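Local coordinates for protein serine repeat antigen 5 (Plasmodium falciparum, PDB 6X44) that is a papain-family cysteine protease homologue of the malaria parasite, made as a proenzyme and probably a pseudo-enzyme, at residues I343-A348 / F423-V428; R119-P124 / D368-A373; Y354-K359 / G407-D412; N375-G380 / I394-W399. All coordinates share one frame; numbering follows the deposited sequence.

Contact 1. Residues I343-A348 / F423-V428; sequences IAYIKA and FIHSVV
Tyr345 sets CG anti to its carbonyl carbon (chi1 -64°), and the ring is thereby laid across residues 426-428: CZ rests 3.7 Å from Val428 CG2, and CD2 comes equally near Ser426 CB, both on an oblique approach. At the ring edge, near its plane, lies ND1 of His425, which shares a 2.8 Å hydrogen bond with Ser426 OG. In Ile346, CG1 sits between backbone N and carbonyl carbon (chi1 64°), turning CG2 onto one face of Phe423. The CH-pi geometry is clear, with CG2 4.3 Å from the Phe423 ring centroid and 27° off the normal; Ile346 CD1 touches Phe423 CZ at 3.8 Å. These side chains flank an antiparallel pair in the central sheet of the papain fold's beta domain. Ile343 and Val428 form a hydrogen-bonded pair (Ile343 N to Val428 O 3.0 Å, Val428 N to Ile343 O 2.9 Å), and Ala344 and Val427 follow as a non-hydrogen-bonded pair on the other face from Ile343. Tyr345 N then donates to Ser426 O, and His425 N to Tyr345 O. Beyond the strands, one water accepts from Lys347 N and donates to Phe423 O, 2.7 Å away.

Contact 2. Residues R119-P124 / D368-A373; sequences RGLVLP and DTADHA
The guanidinium of Arg119 meets Asp371 with its edge: OD2 lies almost in the guanidinium plane, 3.0 Å from NH2, whereas NH2 approaches OD2 from above the carboxylate plane, the two planes being 73° apart. At the edge of the His372 ring, near its plane, lies Gly120 N, while Arg119 CA comes obliquely to 3.4 Å from ND1; NE2 hydrogen-bonds to Asn397 OD1, and the ring meets that of Trp399 with planes about 25° apart. The salt bridge is single-pronged. A bend at chi3 (-89°) also brings Arg119 CD alongside, 3.4 Å from Asp371 OD2. The other guanidinium nitrogens bond to Ile115 O and Val116 O, and NH2 has a second anionic partner in Glu349, so the group's rotation is well fixed. Asp371 O is gripped twice, in the carbonyl plane by Gly120 N at 3.3 Å and from well above it by Leu121 N at 3.1 Å. Leu121 CD2 packs on Ala370 CB at 3.8 Å. Asp371 and His372 form a classic beta bulge opposite Ile346. His372 probably occupies the place of the family's catalytic histidine, so residues 119-124 lie against the probable active-site region, as the prosegment of a papain-like zymogen does. This loop follows helix 113-116; Leu121 and Leu123 reach Tyr345 of strand 342-346, and a backbone hydrogen bond joins Arg119 to Ser206, probably at the family's catalytic-cysteine position, on helix 206-221.

Contact 3. Residues Y354-K359 / G407-D412; sequences YEFSGK and GYFKVD
The aromatic part of the contact is a T-shaped pair: Phe356 turns its edge toward the face of Phe409, with centroids 5.5 Å apart and planes at 85°. CE2 leads, 3.7 Å from Phe409 CD2, and Phe409 CB lies in the plane of the Phe356 ring. The chi1 of 68° at Phe409 puts CG between backbone N and carbonyl carbon and helps present its face to Phe356. Phe356 also meets the ring of Trp403, nearly parallel to it.

Backbone packing is close beside the rings. Gly358 brings its CA to 4.1 Å from Phe409 CA, and its CA is also 4.0 Å from Phe409 CB; Gly358 O stands 3.7 Å from Phe409 CA. Farther out, the extended Lys410 side chain passes Lys359 O, with CD at 4.0 Å.

The polar link runs through water: one molecule bridges Ser357 O (2.8 Å) and Lys410 N (3.0 Å), accepting from the latter. Ser357 O also accepts from Gln362 NE2, which ties this carbonyl to the next strand.

Within the papain-like fold, residues 356-359 run at 74° to residues 408-410. Strand 408-412 pairs in parallel with 361-362 and antiparallel with 389-396, where Phe409 packs on Val395, while Tyr354 and Glu355 reach helix 75-87.

Contact 4. Residues N375-G380 / I394-W399; sequences NIVGYG and IVRNSW
Asn375 and Arg396 form a hydrogen-bonded antiparallel pair (Arg396 N to Asn375 O 2.8 Å, Asn375 N to Arg396 O 3.2 Å) in short strand segments whose N-to-C directions are 142° apart, and the register then shifts by one at a classic beta bulge, where Val377 and Gly378 both face Ile394.

Val377 touches two side chains of the other strand. It sets CG1 anti to its carbonyl carbon (chi1 -61°), which leaves CG2 between backbone N and carbonyl carbon, 3.7 Å from Ile394 CG2; CG1 meets Arg396 CB at 3.9 Å, and Val377 crosses both side chains at about a right angle. Ile394 is the more deeply covered residue, its CB lying over the bulge backbone, 3.8 Å from Gly378 C. Ile376 and Val395 make a non-hydrogen-bonded pair on the face away from Asn375 and Arg396. The extended Arg396 carries its guanidinium on to Leu195 O, Gln196 O and Tyr408 OH, and Asn375 ND2 bonds to Ala210 O.

A shared acceptor is the evidence for the bulge: Ile394 O takes an almost straight bond from Val377 N at 2.8 Å and a weak one from Gly378 N at 3.4 Å. In return Ile394 N donates to Gly378 O at 2.9 Å, from 62° out of the carbonyl plane.

Just beyond the pairing, Asn397, the partner of His372, probably corresponds to the asparagine of the papain triad. The hairpin 372-383/389-396 is packed between helix 206-221, which meets Asn375, Val377 and Arg396 through Tyr213, and helix 325-339, which meets Ile376 and Tyr379; strand 408-412 continues the sheet beside Val395.

In the fold
All four contacts reach one mixed sheet of the papain-like fold. Contacts 1 and 2 have centres about 8 Å apart, with strands 342-346 and 372-383 adjacent; contacts 3 and 4 are about 9 Å apart, through neighbouring strands 389-396 and 408-412. Contacts 2 and 3 are the most distant, centres about 19 Å apart and nearest atoms about 7 Å. Along the chain, contact 4 nests inside contact 3, which nests inside contact 1, whereas contact 2, starting from the much earlier residues 119-124, crosses contacts 1 and 3 and closes before contact 4 opens. Contacts 2 and 4 share strand 372-383 and meet near the probable active site, so the early segment of this pseudo-zymogen lies against that region.

Contact 1. Residues I343-A348 / F423-V428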
loop_
_atom_site.group_PDB
_atom_site.type_symbol
_atom_site.label_atom_id
_atom_site.label_comp_id
_atom_site.label_asym_id
_atom_site.label_seq_id
_atom_site.Cartn_x
_atom_site.Cartn_y
_atom_site.Cartn_z
ATOM N N ILE A 343 -0.779 7.612 8.957
ATOM C CA ILE A 343 -0.588 6.164 8.972
ATOM C C ILE A 343 -1.872 5.571 9.495
ATOM O O ILE A 343 -2.449 6.096 10.439
ATOM C CB ILE A 343 0.609 5.740 9.852
ATOM C CG1 ILE A 343 1.921 6.303 9.296
ATOM C CG2 ILE A 343 0.658 4.191 9.970
ATOM C CD1 ILE A 343 3.021 6.461 10.351
ATOM N N ALA A 344 -2.331 4.483 8.894
ATOM C CA ALA A 344 -3.514 3.802 9.379
ATOM C C ALA A 344 -3.235 2.334 9.630
ATOM O O ALA A 344 -2.538 1.678 8.854
ATOM C CB ALA A 344 -4.659 3.932 8.385
ATOM N N TYR A 345 -3.807 1.828 10.711
ATOM C CA TYR A 345 -3.760 0.418 11.061
ATOM C C TYR A 345 -5.054 -0.235 10.628
ATOM O O TYR A 345 -6.143 0.226 11.032
ATOM C CB TYR A 345 -3.639 0.199 12.559
ATOM C CG TYR A 345 -2.404 0.699 13.234
ATOM C CD1 TYR A 345 -1.358 1.227 12.503
ATOM C CD2 TYR A 345 -2.275 0.617 14.633
ATOM C CE1 TYR A 345 -0.216 1.655 13.127
ATOM C CE2 TYR A 345 -1.157 1.070 15.258
ATOM C CZ TYR A 345 -0.114 1.571 14.507
ATOM O OH TYR A 345 1.050 2.019 15.109
ATOM N N ILE A 346 -4.938 -1.345 9.887
ATOM C CA ILE A 346 -6.096 -2.103 9.450
ATOM C C ILE A 346 -5.838 -3.600 9.587
ATOM O O ILE A 346 -4.716 -4.062 9.850
ATOM C CB ILE A 346 -6.498 -1.750 7.999
ATOM C CG1 ILE A 346 -5.385 -2.146 7.023
ATOM C CG2 ILE A 346 -6.809 -0.248 7.920
ATOM C CD1 ILE A 346 -5.804 -2.283 5.610
ATOM N N LYS A 347 -6.909 -4.352 9.400
ATOM C CA LYS A 347 -6.885 -5.802 9.382
ATOM C C LYS A 347 -7.059 -6.225 7.927
ATOM O O LYS A 347 -8.154 -6.113 7.365
ATOM C CB LYS A 347 -7.981 -6.361 10.299
ATOM C CG LYS A 347 -8.076 -7.900 10.358
ATOM C CD LYS A 347 -6.790 -8.499 10.899
ATOM C CE LYS A 347 -6.924 -10.005 11.108
ATOM N NZ LYS A 347 -7.748 -10.265 12.318
ATOM N N ALA A 348 -5.973 -6.694 7.316
ATOM C CA ALA A 348 -5.992 -7.160 5.933
ATOM C C ALA A 348 -6.451 -8.614 5.807
ATOM O O ALA A 348 -7.207 -8.957 4.893
ATOM C CB ALA A 348 -4.598 -7.008 5.340
ATOM N N PHE A 423 -13.359 -0.147 10.343
ATOM C CA PHE A 423 -12.295 -0.709 9.520
ATOM C C PHE A 423 -10.950 -0.046 9.807
ATOM O O PHE A 423 -9.911 -0.710 9.809
ATOM C CB PHE A 423 -12.669 -0.537 8.044
ATOM C CG PHE A 423 -11.576 -0.948 7.073
ATOM C CD1 PHE A 423 -11.312 -2.277 6.851
ATOM C CD2 PHE A 423 -10.837 0.008 6.381
ATOM C CE1 PHE A 423 -10.328 -2.675 5.943
ATOM C CE2 PHE A 423 -9.840 -0.370 5.482
ATOM C CZ PHE A 423 -9.579 -1.722 5.268
ATOM N N ILE A 424 -10.946 1.267 10.027
ATOM C CA ILE A 424 -9.742 1.959 10.464
ATOM C C ILE A 424 -9.581 1.716 11.964
ATOM O O ILE A 424 -10.290 2.307 12.771
ATOM C CB ILE A 424 -9.795 3.455 10.153
ATOM C CG1 ILE A 424 -10.060 3.690 8.668
ATOM C CG2 ILE A 424 -8.488 4.090 10.567
ATOM C CD1 ILE A 424 -8.992 3.126 7.767
ATOM N N HIS A 425 -8.623 0.859 12.339
ATOM C CA HIS A 425 -8.425 0.527 13.741
ATOM C C HIS A 425 -7.801 1.701 14.489
ATOM O O HIS A 425 -8.308 2.102 15.544
ATOM C CB HIS A 425 -7.564 -0.734 13.860
ATOM C CG HIS A 425 -7.213 -1.106 15.262
ATOM N ND1 HIS A 425 -6.281 -0.413 16.006
ATOM C CD2 HIS A 425 -7.662 -2.108 16.059
ATOM C CE1 HIS A 425 -6.165 -0.977 17.197
ATOM N NE2 HIS A 425 -7.000 -1.996 17.260
ATOM N N SER A 426 -6.747 2.298 13.919
ATOM C CA SER A 426 -6.067 3.449 14.501
ATOM C C SER A 426 -5.454 4.285 13.405
ATOM O O SER A 426 -5.250 3.810 12.291
ATOM C CB SER A 426 -4.924 3.082 15.446
ATOM O OG SER A 426 -5.379 2.162 16.382
ATOM N N VAL A 427 -5.124 5.533 13.750
ATOM C CA VAL A 427 -4.230 6.333 12.923
ATOM C C VAL A 427 -3.087 6.844 13.784
ATOM O O VAL A 427 -3.194 6.957 15.007
ATOM C CB VAL A 427 -4.948 7.498 12.224
ATOM C CG1 VAL A 427 -5.992 6.932 11.273
ATOM C CG2 VAL A 427 -5.578 8.471 13.261
ATOM N N VAL A 428 -1.976 7.136 13.114
ATOM C CA VAL A 428 -0.746 7.564 13.753
ATOM C C VAL A 428 -0.182 8.697 12.914
ATOM O O VAL A 428 -0.093 8.577 11.684
ATOM C CB VAL A 428 0.276 6.411 13.879
ATOM C CG1 VAL A 428 1.579 6.886 14.502
ATOM C CG2 VAL A 428 -0.302 5.305 14.704
HETATM O O HOH W 1 -9.684 -3.389 10.076
#

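Contact 2. Residues R119-P124 / D368-A373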
loop_
_atom_site.group_PDB
_atom_site.type_symbol
_atom_site.label_atom_id
_atom_site.label_comp_id
_atom_site.label_asym_id
_atom_site.label_seq_id
_atom_site.Cartn_x
_atom_site.Cartn_y
_atom_site.Cartn_z
ATOM N N ARG A 119 2.111 -8.392 5.027
ATOM C CA ARG A 119 1.505 -7.488 5.975
ATOM C C ARG A 119 2.626 -6.779 6.728
ATOM O O ARG A 119 3.533 -6.227 6.089
ATOM C CB ARG A 119 0.558 -8.286 6.858
ATOM C CG ARG A 119 -0.644 -8.890 6.019
ATOM C CD ARG A 119 -1.543 -9.795 6.810
ATOM N NE ARG A 119 -1.089 -11.166 6.780
ATOM C CZ ARG A 119 -1.371 -12.071 7.712
ATOM N NH1 ARG A 119 -0.892 -13.310 7.606
ATOM N NH2 ARG A 119 -2.126 -11.744 8.749
ATOM N N GLY A 120 2.598 -6.775 8.063
ATOM C CA GLY A 120 3.717 -6.232 8.786
ATOM C C GLY A 120 3.480 -5.318 9.975
ATOM O O GLY A 120 4.438 -4.751 10.494
ATOM N N LEU A 121 2.245 -5.172 10.446
ATOM C CA LEU A 121 1.998 -4.414 11.661
ATOM C C LEU A 121 1.910 -5.391 12.824
ATOM O O LEU A 121 1.159 -6.367 12.760
ATOM C CB LEU A 121 0.718 -3.588 11.555
ATOM C CG LEU A 121 0.372 -2.819 12.810
ATOM C CD1 LEU A 121 1.440 -1.755 13.023
ATOM C CD2 LEU A 121 -1.004 -2.193 12.631
ATOM N N VAL A 122 2.708 -5.138 13.860
ATOM C CA VAL A 122 2.641 -5.844 15.136
ATOM C C VAL A 122 2.412 -4.791 16.211
ATOM O O VAL A 122 3.310 -3.995 16.500
ATOM C CB VAL A 122 3.914 -6.651 15.427
ATOM C CG1 VAL A 122 3.819 -7.309 16.781
ATOM C CG2 VAL A 122 4.147 -7.722 14.345
ATOM N N LEU A 123 1.218 -4.782 16.796
ATOM C CA LEU A 123 0.851 -3.761 17.789
ATOM C C LEU A 123 1.677 -3.898 19.065
ATOM O O LEU A 123 1.742 -4.991 19.632
ATOM C CB LEU A 123 -0.623 -3.898 18.128
ATOM C CG LEU A 123 -1.605 -3.483 17.038
ATOM C CD1 LEU A 123 -3.033 -3.939 17.381
ATOM C CD2 LEU A 123 -1.549 -1.968 16.833
ATOM N N PRO A 124 2.272 -2.816 19.579
ATOM C CA PRO A 124 3.014 -2.920 20.847
ATOM C C PRO A 124 2.157 -2.683 22.083
ATOM O O PRO A 124 0.954 -2.424 21.965
ATOM C CB PRO A 124 4.080 -1.832 20.709
ATOM C CG PRO A 124 3.406 -0.773 19.875
ATOM C CD PRO A 124 2.320 -1.443 19.037
ATOM N N ASP A 368 -11.566 -5.017 15.550
ATOM C CA ASP A 368 -10.824 -4.589 16.732
ATOM C C ASP A 368 -9.388 -5.131 16.796
ATOM O O ASP A 368 -8.752 -5.045 17.838
ATOM C CB ASP A 368 -11.558 -4.957 18.022
ATOM C CG ASP A 368 -11.138 -4.042 19.214
ATOM O OD1 ASP A 368 -10.978 -2.797 19.016
ATOM O OD2 ASP A 368 -10.974 -4.548 20.327
ATOM N N THR A 369 -8.858 -5.665 15.707
ATOM C CA THR A 369 -7.436 -5.989 15.592
ATOM C C THR A 369 -6.866 -5.327 14.340
ATOM O O THR A 369 -7.586 -4.794 13.492
ATOM C CB THR A 369 -7.217 -7.505 15.536
ATOM O OG1 THR A 369 -7.757 -8.025 14.313
ATOM C CG2 THR A 369 -7.904 -8.189 16.713
ATOM N N ALA A 370 -5.550 -5.334 14.228
ATOM C CA ALA A 370 -4.898 -4.864 13.024
ATOM C C ALA A 370 -3.624 -5.658 12.806
ATOM O O ALA A 370 -2.964 -6.058 13.759
ATOM C CB ALA A 370 -4.586 -3.375 13.117
ATOM N N ASP A 371 -3.274 -5.860 11.532
ATOM C CA ASP A 371 -2.057 -6.572 11.167
ATOM C C ASP A 371 -1.328 -5.955 9.969
ATOM O O ASP A 371 -0.320 -6.525 9.495
ATOM C CB ASP A 371 -2.390 -8.017 10.873
ATOM C CG ASP A 371 -3.340 -8.156 9.715
ATOM O OD1 ASP A 371 -3.651 -7.126 9.091
ATOM O OD2 ASP A 371 -3.746 -9.292 9.382
ATOM N N HIS A 372 -1.741 -4.779 9.520
ATOM C CA HIS A 372 -1.180 -4.156 8.340
ATOM C C HIS A 372 -1.273 -2.629 8.472
ATOM O O HIS A 372 -2.272 -2.091 8.976
ATOM C CB HIS A 372 -1.931 -4.696 7.128
ATOM C CG HIS A 372 -1.347 -4.317 5.820
ATOM N ND1 HIS A 372 -0.006 -4.434 5.543
ATOM C CD2 HIS A 372 -1.930 -3.851 4.687
ATOM C CE1 HIS A 372 0.220 -4.034 4.302
ATOM N NE2 HIS A 372 -0.930 -3.679 3.758
ATOM N N ALA A 373 -0.206 -1.933 8.068
ATOM C CA ALA A 373 -0.168 -0.484 8.092
ATOM C C ALA A 373 -0.248 0.032 6.667
ATOM O O ALA A 373 0.460 -0.460 5.771
ATOM C CB ALA A 373 1.098 0.054 8.794
HETATM O O HOH W 2 -0.940 -7.026 15.476
#

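Contact 3. Residues Y354-K359 / G407-D412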
loop_
_atom_site.group_PDB
_atom_site.type_symbol
_atom_site.label_atom_id
_atom_site.label_comp_id
_atom_site.label_asym_id
_atom_site.label_seq_id
_atom_site.Cartn_x
_atom_site.Cartn_y
_atom_site.Cartn_z
ATOM N N TYR A 354 -6.059 -10.171 -4.201
ATOM C CA TYR A 354 -5.599 -9.753 -5.520
ATOM C C TYR A 354 -6.728 -9.140 -6.353
ATOM O O TYR A 354 -6.477 -8.271 -7.205
ATOM C CB TYR A 354 -4.960 -10.958 -6.236
ATOM C CG TYR A 354 -5.951 -11.887 -6.894
ATOM C CD1 TYR A 354 -6.893 -12.588 -6.140
ATOM C CD2 TYR A 354 -5.968 -12.037 -8.264
ATOM C CE1 TYR A 354 -7.842 -13.425 -6.760
ATOM C CE2 TYR A 354 -6.879 -12.869 -8.884
ATOM C CZ TYR A 354 -7.819 -13.549 -8.132
ATOM O OH TYR A 354 -8.702 -14.386 -8.767
ATOM N N GLU A 355 -7.964 -9.566 -6.118
ATOM C CA GLU A 355 -9.133 -9.143 -6.881
ATOM C C GLU A 355 -9.867 -7.957 -6.246
ATOM O O GLU A 355 -10.915 -7.556 -6.752
ATOM C CB GLU A 355 -10.107 -10.341 -7.046
ATOM C CG GLU A 355 -11.082 -10.569 -5.851
ATOM C CD GLU A 355 -10.460 -11.332 -4.679
ATOM O OE1 GLU A 355 -9.307 -11.028 -4.266
ATOM O OE2 GLU A 355 -11.140 -12.249 -4.150
ATOM N N PHE A 356 -9.353 -7.416 -5.141
ATOM C CA PHE A 356 -10.026 -6.364 -4.385
ATOM C C PHE A 356 -10.223 -5.137 -5.259
ATOM O O PHE A 356 -9.297 -4.671 -5.938
ATOM C CB PHE A 356 -9.187 -6.028 -3.159
ATOM C CG PHE A 356 -9.844 -5.123 -2.143
ATOM C CD1 PHE A 356 -10.725 -5.634 -1.176
ATOM C CD2 PHE A 356 -9.499 -3.783 -2.081
ATOM C CE1 PHE A 356 -11.284 -4.785 -0.207
ATOM C CE2 PHE A 356 -10.047 -2.940 -1.135
ATOM C CZ PHE A 356 -10.938 -3.434 -0.185
ATOM N N SER A 357 -11.433 -4.610 -5.239
ATOM C CA SER A 357 -11.754 -3.480 -6.097
ATOM C C SER A 357 -11.216 -2.211 -5.471
ATOM O O SER A 357 -11.470 -1.932 -4.293
ATOM C CB SER A 357 -13.260 -3.344 -6.308
ATOM O OG SER A 357 -13.485 -2.127 -6.997
ATOM N N GLY A 358 -10.489 -1.434 -6.263
ATOM C CA GLY A 358 -9.996 -0.164 -5.775
ATOM C C GLY A 358 -10.873 1.028 -6.150
ATOM O O GLY A 358 -10.684 2.122 -5.626
ATOM N N LYS A 359 -11.827 0.842 -7.056
ATOM C CA LYS A 359 -12.664 1.931 -7.544
ATOM C C LYS A 359 -13.983 2.052 -6.797
ATOM O O LYS A 359 -14.512 3.154 -6.662
ATOM C CB LYS A 359 -12.987 1.735 -9.030
ATOM C CG LYS A 359 -11.813 1.584 -9.960
ATOM C CD LYS A 359 -11.551 2.844 -10.775
ATOM C CE LYS A 359 -10.437 2.639 -11.816
ATOM N NZ LYS A 359 -10.763 1.571 -12.805
ATOM N N GLY A 407 -2.902 0.893 -6.950
ATOM C CA GLY A 407 -2.230 0.768 -5.669
ATOM C C GLY A 407 -3.013 1.315 -4.492
ATOM O O GLY A 407 -2.570 1.117 -3.347
ATOM N N TYR A 408 -4.164 1.959 -4.746
ATOM C CA TYR A 408 -4.979 2.704 -3.782
ATOM C C TYR A 408 -6.368 2.087 -3.705
ATOM O O TYR A 408 -6.761 1.308 -4.555
ATOM C CB TYR A 408 -5.135 4.182 -4.175
ATOM C CG TYR A 408 -3.858 4.961 -4.237
ATOM C CD1 TYR A 408 -3.034 4.887 -5.335
ATOM C CD2 TYR A 408 -3.484 5.784 -3.204
ATOM C CE1 TYR A 408 -1.837 5.620 -5.402
ATOM C CE2 TYR A 408 -2.294 6.522 -3.257
ATOM C CZ TYR A 408 -1.485 6.424 -4.337
ATOM O OH TYR A 408 -0.281 7.134 -4.381
ATOM N N PHE A 409 -7.134 2.459 -2.687
ATOM C CA PHE A 409 -8.521 2.043 -2.636
ATOM C C PHE A 409 -9.312 3.088 -1.873
ATOM O O PHE A 409 -8.750 4.044 -1.338
ATOM C CB PHE A 409 -8.662 0.610 -2.069
ATOM C CG PHE A 409 -8.311 0.445 -0.610
ATOM C CD1 PHE A 409 -6.980 0.337 -0.197
ATOM C CD2 PHE A 409 -9.317 0.317 0.355
ATOM C CE1 PHE A 409 -6.667 0.112 1.144
ATOM C CE2 PHE A 409 -8.988 0.127 1.729
ATOM C CZ PHE A 409 -7.661 0.020 2.097
ATOM N N LYS A 410 -10.642 2.913 -1.875
ATOM C CA LYS A 410 -11.595 3.775 -1.184
ATOM C C LYS A 410 -12.428 2.960 -0.205
ATOM O O LYS A 410 -12.910 1.870 -0.544
ATOM C CB LYS A 410 -12.566 4.445 -2.176
ATOM C CG LYS A 410 -11.940 5.421 -3.160
ATOM C CD LYS A 410 -12.975 5.885 -4.245
ATOM C CE LYS A 410 -12.312 6.769 -5.295
ATOM N NZ LYS A 410 -13.112 6.909 -6.561
ATOM N N VAL A 411 -12.669 3.512 0.969
ATOM C CA VAL A 411 -13.431 2.813 1.990
ATOM C C VAL A 411 -14.279 3.831 2.738
ATOM O O VAL A 411 -13.819 4.934 3.044
ATOM C CB VAL A 411 -12.507 2.029 2.969
ATOM C CG1 VAL A 411 -11.398 2.909 3.525
ATOM C CG2 VAL A 411 -13.326 1.474 4.137
ATOM N N ASP A 412 -15.519 3.461 3.026
ATOM C CA ASP A 412 -16.431 4.380 3.693
ATOM C C ASP A 412 -15.859 4.708 5.061
ATOM O O ASP A 412 -15.405 3.809 5.772
ATOM C CB ASP A 412 -17.827 3.742 3.812
ATOM C CG ASP A 412 -18.914 4.733 4.255
ATOM O OD1 ASP A 412 -19.056 4.942 5.471
ATOM O OD2 ASP A 412 -19.643 5.283 3.394
HETATM O O HOH W 3 -11.952 0.617 -3.370
#

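Contact 4. Residues N375-G380 / I394-W399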
loop_
_atom_site.group_PDB
_atom_site.type_symbol
_atom_site.label_atom_id
_atom_site.label_comp_id
_atom_site.label_asym_id
_atom_site.label_seq_id
_atom_site.Cartn_x
_atom_site.Cartn_y
_atom_site.Cartn_z
ATOM N N ASN A 375 -1.689 3.999 4.488
ATOM C CA ASN A 375 -1.757 5.449 4.661
ATOM C C ASN A 375 -3.093 5.983 4.132
ATOM O O ASN A 375 -3.509 5.670 3.009
ATOM C CB ASN A 375 -0.606 6.157 3.934
ATOM C CG ASN A 375 0.771 5.706 4.408
ATOM O OD1 ASN A 375 1.365 4.825 3.810
ATOM N ND2 ASN A 375 1.274 6.319 5.487
ATOM N N ILE A 376 -3.758 6.784 4.922
ATOM C CA ILE A 376 -4.882 7.555 4.406
ATOM C C ILE A 376 -4.302 8.797 3.763
ATOM O O ILE A 376 -3.503 9.493 4.389
ATOM C CB ILE A 376 -5.867 7.911 5.516
ATOM C CG1 ILE A 376 -6.422 6.618 6.089
ATOM C CG2 ILE A 376 -7.004 8.854 4.937
ATOM C CD1 ILE A 376 -7.364 6.839 7.223
ATOM N N VAL A 377 -4.641 9.033 2.496
ATOM C CA VAL A 377 -4.016 10.079 1.698
ATOM C C VAL A 377 -5.002 11.121 1.177
ATOM O O VAL A 377 -4.573 12.108 0.580
ATOM C CB VAL A 377 -3.248 9.478 0.517
ATOM C CG1 VAL A 377 -2.133 8.547 1.018
ATOM C CG2 VAL A 377 -4.205 8.715 -0.403
ATOM N N GLY A 378 -6.300 10.918 1.367
ATOM C CA GLY A 378 -7.310 11.834 0.878
ATOM C C GLY A 378 -8.682 11.345 1.300
ATOM O O GLY A 378 -8.824 10.405 2.103
ATOM N N TYR A 379 -9.699 12.038 0.788
ATOM C CA TYR A 379 -11.079 11.751 1.172
ATOM C C TYR A 379 -12.034 12.489 0.223
ATOM O O TYR A 379 -11.629 13.365 -0.550
ATOM C CB TYR A 379 -11.330 12.137 2.619
ATOM C CG TYR A 379 -10.734 13.480 2.963
ATOM C CD1 TYR A 379 -11.446 14.651 2.746
ATOM C CD2 TYR A 379 -9.456 13.579 3.484
ATOM C CE1 TYR A 379 -10.902 15.881 3.055
ATOM C CE2 TYR A 379 -8.904 14.791 3.800
ATOM C CZ TYR A 379 -9.630 15.944 3.590
ATOM O OH TYR A 379 -9.061 17.134 3.904
ATOM N N GLY A 380 -13.307 12.104 0.283
ATOM C CA GLY A 380 -14.318 12.692 -0.584
ATOM C C GLY A 380 -15.706 12.248 -0.171
ATOM O O GLY A 380 -15.875 11.418 0.734
ATOM N N ILE A 394 -9.452 7.844 0.966
ATOM C CA ILE A 394 -8.595 7.313 -0.088
ATOM C C ILE A 394 -7.361 6.769 0.612
ATOM O O ILE A 394 -6.718 7.501 1.385
ATOM C CB ILE A 394 -8.195 8.394 -1.120
ATOM C CG1 ILE A 394 -9.394 9.017 -1.821
ATOM C CG2 ILE A 394 -7.308 7.828 -2.176
ATOM C CD1 ILE A 394 -9.033 10.213 -2.757
ATOM N N VAL A 395 -7.020 5.503 0.334
ATOM C CA VAL A 395 -6.032 4.746 1.088
ATOM C C VAL A 395 -4.976 4.189 0.144
ATOM O O VAL A 395 -5.284 3.627 -0.916
ATOM C CB VAL A 395 -6.684 3.620 1.881
ATOM C CG1 VAL A 395 -5.625 2.937 2.742
ATOM C CG2 VAL A 395 -7.855 4.192 2.740
ATOM N N ARG A 396 -3.724 4.394 0.523
ATOM C CA ARG A 396 -2.579 3.882 -0.210
ATOM C C ARG A 396 -2.085 2.611 0.454
ATOM O O ARG A 396 -1.921 2.579 1.669
ATOM C CB ARG A 396 -1.463 4.910 -0.245
ATOM C CG ARG A 396 -0.178 4.512 -0.932
ATOM C CD ARG A 396 0.824 5.636 -0.701
ATOM N NE ARG A 396 2.200 5.290 -0.984
ATOM C CZ ARG A 396 2.858 5.609 -2.105
ATOM N NH1 ARG A 396 2.254 6.259 -3.092
ATOM N NH2 ARG A 396 4.144 5.295 -2.224
ATOM N N ASN A 397 -1.825 1.587 -0.362
ATOM C CA ASN A 397 -1.264 0.312 0.045
ATOM C C ASN A 397 0.136 0.138 -0.553
ATOM O O ASN A 397 0.528 0.801 -1.526
ATOM C CB ASN A 397 -2.182 -0.832 -0.402
ATOM C CG ASN A 397 -2.020 -2.102 0.444
ATOM O OD1 ASN A 397 -1.186 -2.183 1.337
ATOM N ND2 ASN A 397 -2.822 -3.093 0.149
ATOM N N SER A 398 0.903 -0.767 0.044
ATOM C CA SER A 398 2.250 -1.051 -0.422
ATOM C C SER A 398 2.303 -2.426 -1.089
ATOM O O SER A 398 3.232 -3.204 -0.865
ATOM C CB SER A 398 3.237 -0.945 0.743
ATOM O OG SER A 398 2.802 -1.730 1.858
ATOM N N TRP A 399 1.272 -2.757 -1.898
ATOM C CA TRP A 399 1.189 -4.028 -2.615
ATOM C C TRP A 399 1.390 -3.839 -4.117
ATOM O O TRP A 399 0.923 -4.640 -4.952
ATOM C CB TRP A 399 -0.128 -4.725 -2.313
ATOM C CG TRP A 399 -0.274 -5.237 -0.923
ATOM C CD1 TRP A 399 0.677 -5.231 0.054
ATOM C CD2 TRP A 399 -1.453 -5.798 -0.333
ATOM N NE1 TRP A 399 0.168 -5.756 1.215
ATOM C CE2 TRP A 399 -1.138 -6.107 1.011
ATOM C CE3 TRP A 399 -2.750 -6.092 -0.815
ATOM C CZ2 TRP A 399 -2.045 -6.710 1.877
ATOM C CZ3 TRP A 399 -3.681 -6.682 0.076
ATOM C CH2 TRP A 399 -3.312 -7.002 1.392
#